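Local atomic coordinates of fibronectin type III domain-containing protein (Simiduia agarivorans, PDB entry 6P2K), a protein that probably hydrolyses the glucan backbone of xyloglucan as a family GH74 glycoside hydrolase, this chain being its beta-propeller part. Residues V75-Y79 and G80-S84; Y91-P95 and E96-K100; H437-G440 and G441-L445; T382-Y386 and G387-P391. All blocks are in the same frame, centred on the assembly; numbering follows the deposited sequence.

Interaction 1 (V75-Y79 and G80-S84)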
# COMPACT_ATOMS: atom_id res chain seq x y z
N VAL B 75 -13.59 -46.79 -37.86
CA VAL B 75 -13.44 -46.35 -36.48
C VAL B 75 -13.57 -47.56 -35.58
O VAL B 75 -14.63 -48.21 -35.55
CB VAL B 75 -14.49 -45.29 -36.10
CG1 VAL B 75 -14.36 -44.90 -34.64
CG2 VAL B 75 -14.36 -44.06 -36.99
N GLY B 76 -12.51 -47.87 -34.83
CA GLY B 76 -12.53 -48.96 -33.89
C GLY B 76 -12.86 -48.47 -32.49
O GLY B 76 -12.20 -47.58 -31.96
N THR B 77 -13.90 -49.06 -31.91
CA THR B 77 -14.38 -48.68 -30.58
C THR B 77 -14.41 -49.90 -29.67
O THR B 77 -14.12 -51.03 -30.07
CB THR B 77 -15.78 -48.05 -30.65
OG1 THR B 77 -16.75 -49.07 -30.93
CG2 THR B 77 -15.84 -46.98 -31.71
N LEU B 78 -14.78 -49.65 -28.41
CA LEU B 78 -14.86 -50.71 -27.42
C LEU B 78 -15.93 -51.73 -27.78
O LEU B 78 -15.84 -52.89 -27.37
CB LEU B 78 -15.13 -50.11 -26.04
CG LEU B 78 -15.16 -51.04 -24.82
CD1 LEU B 78 -13.82 -51.75 -24.65
CD2 LEU B 78 -15.53 -50.26 -23.57
N TYR B 79 -16.94 -51.33 -28.56
CA TYR B 79 -18.00 -52.24 -28.96
C TYR B 79 -17.86 -52.72 -30.41
O TYR B 79 -18.74 -53.44 -30.89
CB TYR B 79 -19.37 -51.59 -28.76
CG TYR B 79 -20.50 -52.60 -28.68
CD1 TYR B 79 -20.59 -53.49 -27.62
CD2 TYR B 79 -21.47 -52.68 -29.67
CE1 TYR B 79 -21.61 -54.42 -27.54
CE2 TYR B 79 -22.50 -53.61 -29.60
CZ TYR B 79 -22.57 -54.48 -28.53
OH TYR B 79 -23.58 -55.40 -28.45
N GLY B 80 -16.80 -52.34 -31.10
CA GLY B 80 -16.53 -52.89 -32.41
C GLY B 80 -16.28 -51.82 -33.45
O GLY B 80 -16.35 -50.62 -33.19
N LEU B 81 -16.00 -52.29 -34.66
CA LEU B 81 -15.67 -51.41 -35.77
C LEU B 81 -16.92 -50.71 -36.29
O LEU B 81 -18.01 -51.30 -36.35
CB LEU B 81 -15.02 -52.22 -36.89
CG LEU B 81 -14.16 -51.53 -37.95
CD1 LEU B 81 -12.89 -50.97 -37.34
CD2 LEU B 81 -13.83 -52.52 -39.05
N HIS B 82 -16.77 -49.44 -36.65
CA HIS B 82 -17.78 -48.69 -37.37
C HIS B 82 -17.25 -48.33 -38.75
O HIS B 82 -16.04 -48.23 -38.96
CB HIS B 82 -18.18 -47.40 -36.63
CG HIS B 82 -18.84 -47.64 -35.30
ND1 HIS B 82 -18.20 -48.28 -34.26
CD2 HIS B 82 -20.07 -47.32 -34.85
CE1 HIS B 82 -19.01 -48.34 -33.22
NE2 HIS B 82 -20.15 -47.76 -33.55
N ILE B 83 -18.16 -48.12 -39.70
CA ILE B 83 -17.79 -47.74 -41.05
C ILE B 83 -18.62 -46.54 -41.48
O ILE B 83 -19.84 -46.51 -41.29
CB ILE B 83 -17.96 -48.91 -42.05
CG1 ILE B 83 -17.44 -48.51 -43.43
CG2 ILE B 83 -19.40 -49.40 -42.11
CD1 ILE B 83 -17.53 -49.62 -44.46
N SER B 84 -17.94 -45.53 -42.02
CA SER B 84 -18.58 -44.38 -42.64
C SER B 84 -18.24 -44.36 -44.12
O SER B 84 -17.10 -44.64 -44.51
CB SER B 84 -18.12 -43.07 -41.99
OG SER B 84 -18.70 -41.96 -42.65
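Val75 and His82 form an antiparallel hydrogen-bonded pair, on strands whose short axes come within 4.6 Å and run at 152° to each other. This is a beta hairpin closed by a type I turn from Thr77 to Gly80. Its strands are the two middle ones of a four-stranded antiparallel sheet, as in a beta-propeller blade. Val75 N gives to His82 O, and His82 N gives back to Val75 O at 2.7 Å.

Thr77 shapes the turn. Its OG1 stands between its own N and carbonyl carbon (chi1 72°), which turns it inward over the loop. It donates to Gly80 O at 2.8 Å, in the carbonyl plane and on a lone pair. Thr77 N reaches the same oxygen from above that plane. Two bonds thus grip it, and His82 ND1 adds a weak third. OG1 also accepts from Tyr79 N at 3.3 Å, which makes an ST turn. A valine here would probably leave Gly80 O without its in-plane donor and Tyr79 N without its acceptor. Gly80 has backbone angles that would jam any CB against Tyr79 O.

On the face opposite Val75, Thr77 and His82, Leu81 CD1 comes back to 3.7 Å from Val75 O. Leu81 also packs on Ile102, Ile105 and Trp151. The turn lies near a zinc site: the Leu78 side chain is about 6 Å from that of the zinc ligand Asp124. His82 crosses Thr77 at about a right angle, with its NE2 bonded to Val56 N. Thr77 OG1 meets the edge of this imidazole, 3.3 Å from His82 CE1.

Interaction 2 (Y91-P95 and E96-K100)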
# COMPACT_ATOMS: atom_id res chain seq x y z
N TYR B 91 -22.18 -43.05 -39.21
CA TYR B 91 -21.51 -44.33 -39.04
C TYR B 91 -22.53 -45.46 -38.96
O TYR B 91 -23.67 -45.26 -38.53
CB TYR B 91 -20.64 -44.36 -37.78
CG TYR B 91 -19.53 -43.34 -37.76
CD1 TYR B 91 -18.33 -43.57 -38.41
CD2 TYR B 91 -19.68 -42.14 -37.06
CE1 TYR B 91 -17.31 -42.64 -38.38
CE2 TYR B 91 -18.66 -41.21 -37.02
CZ TYR B 91 -17.48 -41.46 -37.68
OH TYR B 91 -16.47 -40.54 -37.64
N ALA B 92 -22.10 -46.64 -39.37
CA ALA B 92 -22.83 -47.88 -39.17
C ALA B 92 -21.90 -48.89 -38.51
O ALA B 92 -20.71 -48.95 -38.85
CB ALA B 92 -23.38 -48.44 -40.48
N LEU B 93 -22.43 -49.68 -37.59
CA LEU B 93 -21.60 -50.64 -36.88
C LEU B 93 -21.44 -51.91 -37.70
O LEU B 93 -22.41 -52.44 -38.24
CB LEU B 93 -22.22 -50.95 -35.52
CG LEU B 93 -21.55 -52.07 -34.73
CD1 LEU B 93 -20.29 -51.58 -34.03
CD2 LEU B 93 -22.57 -52.54 -33.74
N VAL B 94 -20.20 -52.37 -37.81
CA VAL B 94 -19.88 -53.57 -38.58
C VAL B 94 -20.38 -54.79 -37.81
O VAL B 94 -19.97 -55.00 -36.66
CB VAL B 94 -18.37 -53.67 -38.87
CG1 VAL B 94 -18.05 -54.95 -39.63
CG2 VAL B 94 -17.91 -52.45 -39.65
N PRO B 95 -21.27 -55.60 -38.39
CA PRO B 95 -21.91 -56.66 -37.60
C PRO B 95 -20.96 -57.76 -37.14
O PRO B 95 -21.16 -58.32 -36.06
CB PRO B 95 -22.99 -57.21 -38.54
CG PRO B 95 -23.13 -56.17 -39.62
CD PRO B 95 -21.78 -55.56 -39.77
N GLU B 96 -19.93 -58.07 -37.93
CA GLU B 96 -19.02 -59.15 -37.55
C GLU B 96 -18.17 -58.77 -36.34
O GLU B 96 -17.71 -59.65 -35.61
CB GLU B 96 -18.13 -59.53 -38.73
CG GLU B 96 -18.88 -60.07 -39.92
CD GLU B 96 -18.98 -59.06 -41.05
OE1 GLU B 96 -18.74 -59.45 -42.21
OE2 GLU B 96 -19.30 -57.88 -40.77
N THR B 97 -17.96 -57.47 -36.11
CA THR B 97 -17.14 -57.01 -35.01
C THR B 97 -17.97 -56.52 -33.82
O THR B 97 -17.42 -55.87 -32.92
CB THR B 97 -16.20 -55.90 -35.48
OG1 THR B 97 -16.96 -54.72 -35.80
CG2 THR B 97 -15.42 -56.35 -36.71
N GLU B 98 -19.27 -56.80 -33.81
CA GLU B 98 -20.12 -56.39 -32.69
C GLU B 98 -19.59 -56.99 -31.40
O GLU B 98 -19.27 -58.18 -31.34
CB GLU B 98 -21.56 -56.82 -32.93
CG GLU B 98 -22.26 -56.03 -34.02
CD GLU B 98 -23.76 -55.95 -33.84
OE1 GLU B 98 -24.51 -56.05 -34.84
OE2 GLU B 98 -24.20 -55.78 -32.68
N ASN B 99 -19.51 -56.17 -30.35
CA ASN B 99 -19.01 -56.58 -29.04
C ASN B 99 -17.54 -56.98 -29.08
O ASN B 99 -17.08 -57.76 -28.24
CB ASN B 99 -19.87 -57.71 -28.45
CG ASN B 99 -19.92 -57.68 -26.93
OD1 ASN B 99 -19.15 -56.97 -26.29
ND2 ASN B 99 -20.82 -58.47 -26.36
N LYS B 100 -16.78 -56.47 -30.05
CA LYS B 100 -15.37 -56.81 -30.24
C LYS B 100 -14.54 -55.53 -30.26
O LYS B 100 -14.54 -54.82 -31.27
CB LYS B 100 -15.17 -57.60 -31.53
CG LYS B 100 -15.82 -58.97 -31.57
CD LYS B 100 -15.32 -59.86 -30.45
CE LYS B 100 -13.86 -60.22 -30.67
NZ LYS B 100 -13.48 -61.47 -29.96
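Glu98 folds back over Leu93 and Pro95, just past the last strand of the sheet. The loop here links strand 92-93 to strand 102-108, the first of the next sheet, and includes a type II beta turn from Thr97 to Lys100. Glu98 CB lies 3.5 Å from Pro95 O. Its CG stands beside its own backbone N (chi1 -71°), and this places CG between two partners: Pro95 O at 3.3 Å and Leu93 CD2 at 3.5 Å. From there the chain is extended. The carboxylate carbon CD lies 3.6 Å from Leu93 CD2. OE2 leans to that methyl, at 3.8 Å from Leu93 CD2, while OE1 passes Pro95 CA. An alanine in its place would probably leave Leu93 CD2 without its cover on this side.

The backbone is held by Thr97. Its N and its OG1 both donate to Val94 O, the hydroxyl at 3.1 Å. Both come from the same face of that carbonyl, above its plane. OG1 also bonds to Leu81 N, which ties the loop to strand 80-84. Glu98 N adds a weak bond to Pro95 O.

Glu96 bends at chi2 and brings OE2 to 3.4 Å from Val94 CG1. Its OE1 is bonded to Trp151 N. Across this contact the two carboxylates meet carbon, and the hydrogen bonds run to backbone carbonyls; no salt bridge joins the two segments.

Interaction 3 (H437-G440 and G441-L445)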
# COMPACT_ATOMS: atom_id res chain seq x y z
N HIS B 437 -4.87 -23.68 -9.23
CA HIS B 437 -4.96 -24.92 -8.46
C HIS B 437 -3.59 -25.49 -8.12
O HIS B 437 -3.50 -26.35 -7.24
CB HIS B 437 -5.82 -25.95 -9.20
CG HIS B 437 -5.04 -26.94 -10.02
ND1 HIS B 437 -4.70 -26.70 -11.33
CD2 HIS B 437 -4.59 -28.18 -9.72
CE1 HIS B 437 -4.04 -27.75 -11.81
NE2 HIS B 437 -3.96 -28.66 -10.85
N ARG B 438 -2.54 -25.01 -8.77
CA ARG B 438 -1.17 -25.46 -8.50
C ARG B 438 -0.58 -24.54 -7.43
O ARG B 438 -0.08 -23.46 -7.73
CB ARG B 438 -0.35 -25.45 -9.79
CG ARG B 438 -1.15 -25.90 -11.01
CD ARG B 438 -0.27 -26.21 -12.21
NE ARG B 438 0.24 -27.57 -12.18
CZ ARG B 438 -0.27 -28.58 -12.88
NH1 ARG B 438 -1.32 -28.39 -13.66
NH2 ARG B 438 0.27 -29.79 -12.78
N ARG B 439 -0.64 -24.99 -6.18
CA ARG B 439 -0.31 -24.15 -5.04
C ARG B 439 1.18 -24.13 -4.72
O ARG B 439 1.61 -23.30 -3.90
CB ARG B 439 -1.09 -24.60 -3.80
CG ARG B 439 -2.58 -24.80 -4.02
CD ARG B 439 -3.27 -23.54 -4.56
NE ARG B 439 -3.34 -22.46 -3.56
CZ ARG B 439 -3.90 -21.28 -3.79
NH1 ARG B 439 -4.45 -21.01 -4.97
NH2 ARG B 439 -3.92 -20.36 -2.83
N GLY B 440 1.98 -25.00 -5.32
CA GLY B 440 3.40 -25.05 -5.06
C GLY B 440 3.76 -26.15 -4.09
O GLY B 440 2.94 -26.65 -3.31
N GLY B 441 5.03 -26.56 -4.14
CA GLY B 441 5.50 -27.64 -3.29
C GLY B 441 4.81 -28.96 -3.53
O GLY B 441 4.63 -29.74 -2.58
N GLY B 442 4.42 -29.24 -4.77
CA GLY B 442 3.74 -30.48 -5.08
C GLY B 442 2.32 -30.59 -4.54
O GLY B 442 1.76 -31.69 -4.54
N PHE B 443 1.73 -29.48 -4.10
CA PHE B 443 0.38 -29.47 -3.55
C PHE B 443 -0.54 -28.88 -4.62
O PHE B 443 -0.54 -27.67 -4.85
CB PHE B 443 0.33 -28.67 -2.25
CG PHE B 443 -1.04 -28.54 -1.65
CD1 PHE B 443 -1.84 -29.66 -1.47
CD2 PHE B 443 -1.51 -27.31 -1.24
CE1 PHE B 443 -3.10 -29.54 -0.91
CE2 PHE B 443 -2.76 -27.18 -0.68
CZ PHE B 443 -3.56 -28.30 -0.51
N ASN B 444 -1.32 -29.74 -5.27
CA ASN B 444 -2.18 -29.34 -6.38
C ASN B 444 -3.62 -29.70 -6.08
O ASN B 444 -3.92 -30.84 -5.71
CB ASN B 444 -1.73 -30.01 -7.68
CG ASN B 444 -0.30 -29.66 -8.05
OD1 ASN B 444 0.05 -28.49 -8.22
ND2 ASN B 444 0.54 -30.67 -8.20
N LEU B 445 -4.52 -28.73 -6.24
CA LEU B 445 -5.94 -28.93 -5.96
C LEU B 445 -6.63 -29.43 -7.23
O LEU B 445 -7.39 -28.72 -7.90
CB LEU B 445 -6.57 -27.64 -5.46
CG LEU B 445 -5.94 -27.02 -4.20
CD1 LEU B 445 -6.52 -25.64 -3.94
CD2 LEU B 445 -6.15 -27.93 -3.00
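His437 and Leu445 close the tight end of this loop, where the chain doubles back on itself. Leu445 N donates to His437 O at 2.8 Å, nearly straight at 173°. His437 CB rests 3.4 Å from Leu445 O. Arg438 CG lies over one face of the imidazole, toward its rim, 3.5 Å above the plane; the ring's ND1 is bonded to Asn434 O.

One step along, the backbones of Arg438 and Asn444 are joined by a single bridge. Asn444 OD1 lies over the opposing chain, 3.3 Å from Arg438 CA. Arg439 N then donates to Phe443 O at 3.0 Å, almost along the C=O axis. The side chains of Arg439 and Phe443 lie alongside each other, with Arg439 CB 3.8 Å from Phe443 CD2. Arg439 curls at chi2 and chi3, which carries its CD to 3.9 Å from Leu445 CD1 and its NH1 to Gln436 O. Its guanidinium stands at 90° to the phenyl ring.

The other end is looser. Gly440 to Phe443 make a type I' turn, closed by Phe443 N bonding to Gly440 O from above the carbonyl plane. Gly441 and Gly442 at its corner both have positive phi and bring no side chain. Gly442 is exposed, and its N makes a weak bond to a glycerol, probably from the crystallisation liquor.

Arg439, Phe443 and Leu445 pack on Trp480 of strand 478-483, while Phe443 also meets Asp318 of a second subunit. Arg438 O accepts from Trp385 NE1, at the end of strand 381-385.

Interaction 4 (T382-Y386 and G387-P391)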
# COMPACT_ATOMS: atom_id res chain seq x y z
N THR B 382 -4.68 -12.20 -19.06
CA THR B 382 -3.57 -12.88 -18.41
C THR B 382 -3.90 -13.18 -16.95
O THR B 382 -4.68 -12.47 -16.31
CB THR B 382 -2.27 -12.07 -18.46
OG1 THR B 382 -2.56 -10.69 -18.21
CG2 THR B 382 -1.61 -12.21 -19.82
N VAL B 383 -3.28 -14.25 -16.45
CA VAL B 383 -3.35 -14.66 -15.06
C VAL B 383 -1.92 -14.66 -14.53
O VAL B 383 -1.06 -15.38 -15.05
CB VAL B 383 -3.99 -16.04 -14.90
CG1 VAL B 383 -3.96 -16.49 -13.44
CG2 VAL B 383 -5.41 -16.03 -15.44
N ASN B 384 -1.67 -13.86 -13.50
CA ASN B 384 -0.35 -13.81 -12.87
C ASN B 384 -0.24 -14.96 -11.88
O ASN B 384 -1.03 -15.05 -10.94
CB ASN B 384 -0.14 -12.47 -12.18
CG ASN B 384 1.32 -12.16 -11.92
OD1 ASN B 384 2.15 -13.07 -11.78
ND2 ASN B 384 1.66 -10.88 -11.84
N TRP B 385 0.73 -15.85 -12.09
CA TRP B 385 0.90 -16.99 -11.20
C TRP B 385 2.34 -17.48 -11.25
O TRP B 385 2.87 -17.76 -12.34
CB TRP B 385 -0.05 -18.13 -11.59
CG TRP B 385 -0.21 -19.14 -10.50
CD1 TRP B 385 0.21 -20.44 -10.50
CD2 TRP B 385 -0.84 -18.93 -9.23
NE1 TRP B 385 -0.12 -21.05 -9.32
CE2 TRP B 385 -0.76 -20.14 -8.52
CE3 TRP B 385 -1.45 -17.83 -8.62
CZ2 TRP B 385 -1.28 -20.28 -7.23
CZ3 TRP B 385 -1.96 -17.97 -7.35
CH2 TRP B 385 -1.88 -19.19 -6.66
N TYR B 386 2.97 -17.58 -10.08
CA TYR B 386 4.32 -18.14 -9.95
C TYR B 386 5.33 -17.34 -10.76
O TYR B 386 6.19 -17.90 -11.45
CB TYR B 386 4.32 -19.62 -10.35
CG TYR B 386 5.44 -20.45 -9.75
CD1 TYR B 386 5.57 -20.58 -8.37
CD2 TYR B 386 6.34 -21.12 -10.56
CE1 TYR B 386 6.58 -21.35 -7.82
CE2 TYR B 386 7.36 -21.89 -10.02
CZ TYR B 386 7.47 -22.00 -8.65
OH TYR B 386 8.48 -22.76 -8.11
N GLY B 387 5.24 -16.01 -10.69
CA GLY B 387 6.17 -15.14 -11.38
C GLY B 387 6.04 -15.10 -12.88
O GLY B 387 6.95 -14.62 -13.56
N THR B 388 4.93 -15.59 -13.44
CA THR B 388 4.71 -15.59 -14.87
C THR B 388 3.26 -15.21 -15.14
O THR B 388 2.38 -15.50 -14.32
CB THR B 388 5.06 -16.97 -15.49
OG1 THR B 388 6.49 -17.13 -15.49
CG2 THR B 388 4.56 -17.10 -16.92
N GLU B 389 3.02 -14.54 -16.26
CA GLU B 389 1.68 -14.13 -16.66
C GLU B 389 1.18 -15.10 -17.73
O GLU B 389 1.71 -15.13 -18.84
CB GLU B 389 1.67 -12.68 -17.15
CG GLU B 389 1.37 -11.69 -16.03
CD GLU B 389 1.94 -10.30 -16.28
OE1 GLU B 389 1.35 -9.32 -15.79
OE2 GLU B 389 2.99 -10.20 -16.96
N TRP B 390 0.18 -15.89 -17.38
CA TRP B 390 -0.36 -16.94 -18.23
C TRP B 390 -1.64 -16.48 -18.89
O TRP B 390 -2.52 -15.94 -18.20
CB TRP B 390 -0.63 -18.21 -17.43
CG TRP B 390 0.52 -18.62 -16.57
CD1 TRP B 390 0.77 -18.21 -15.29
CD2 TRP B 390 1.58 -19.51 -16.92
NE1 TRP B 390 1.92 -18.80 -14.83
CE2 TRP B 390 2.44 -19.60 -15.81
CE3 TRP B 390 1.88 -20.25 -18.07
CZ2 TRP B 390 3.58 -20.40 -15.82
CZ3 TRP B 390 3.02 -21.03 -18.08
CH2 TRP B 390 3.85 -21.10 -16.96
N PRO B 391 -1.80 -16.67 -20.19
CA PRO B 391 -3.06 -16.32 -20.84
C PRO B 391 -4.19 -17.23 -20.37
O PRO B 391 -3.96 -18.34 -19.88
CB PRO B 391 -2.78 -16.52 -22.33
CG PRO B 391 -1.30 -16.79 -22.44
CD PRO B 391 -0.87 -17.32 -21.12
O HOH W 1 -0.86 -8.66 -18.05
O HOH W 2 -1.69 -10.78 -15.09
O HOH W 3 3.38 -14.37 -9.79
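Trp385 O is gripped by two donors from opposite faces of its carbonyl plane. Thr388 N comes from above it at 3.2 Å. Trp390 NE1 comes from the other face at 2.9 Å, at 159°, and the oxygen lies close to the plane of the indole. Trp390 CG sits beside its own backbone N (chi1 -49°), which lays the ring back along the first strand and brings NE1 to this oxygen. Thr388 CG2 lies over one face of the same indole, 3.4 Å above it and toward the rim. Trp385 CB packs 3.8 Å from Trp390 CD1.

The frame is a two-residue beta hairpin with a type I' turn, joining strands 381-385 and 388-395. Tyr386 and Gly387 take the two corner positions, both with positive phi. Trp385 N donates to Thr388 O at 2.8 Å, and Trp390 N to Val383 O at 2.7 Å. Val383, Trp385, Thr388 and Trp390 share one face. The opposite face carries Thr382, Asn384, Glu389 and Pro391. A water there joins Asn384 OD1 at 2.7 Å to Gly387 N at 2.6 Å. Two more waters are each hydrogen-bonded to Thr382 OG1 and give weak bonds to Glu389 OE1.

Glu389 OE2 is bonded to His546 NE2 of a third subunit. At the turn, Tyr386 packs on Tyr386 of the second and of the third subunit.

Overall arrangement
Along the chain the order is interaction 1, 2, 4, 3. Interactions 1 and 2 are neighbours, with centres 6 Å apart. They share one four-stranded sheet, where strand 92-93 pairs with strand 80-84 through bonds such as Ile83 N to Ala92 O. Interactions 3 and 4 have centres 15 Å apart and meet around the Trp385 indole. Strand 388-395 of interaction 4 pairs with strand 431-432, and the loop of interaction 3 follows that strand. The two pairs lie on opposite sides of the chain's centre, 40 to 48 Å between centres. One pair spans the second to fourth strands of a blade-like sheet and the loop leaving it; the other lies where subunits meet.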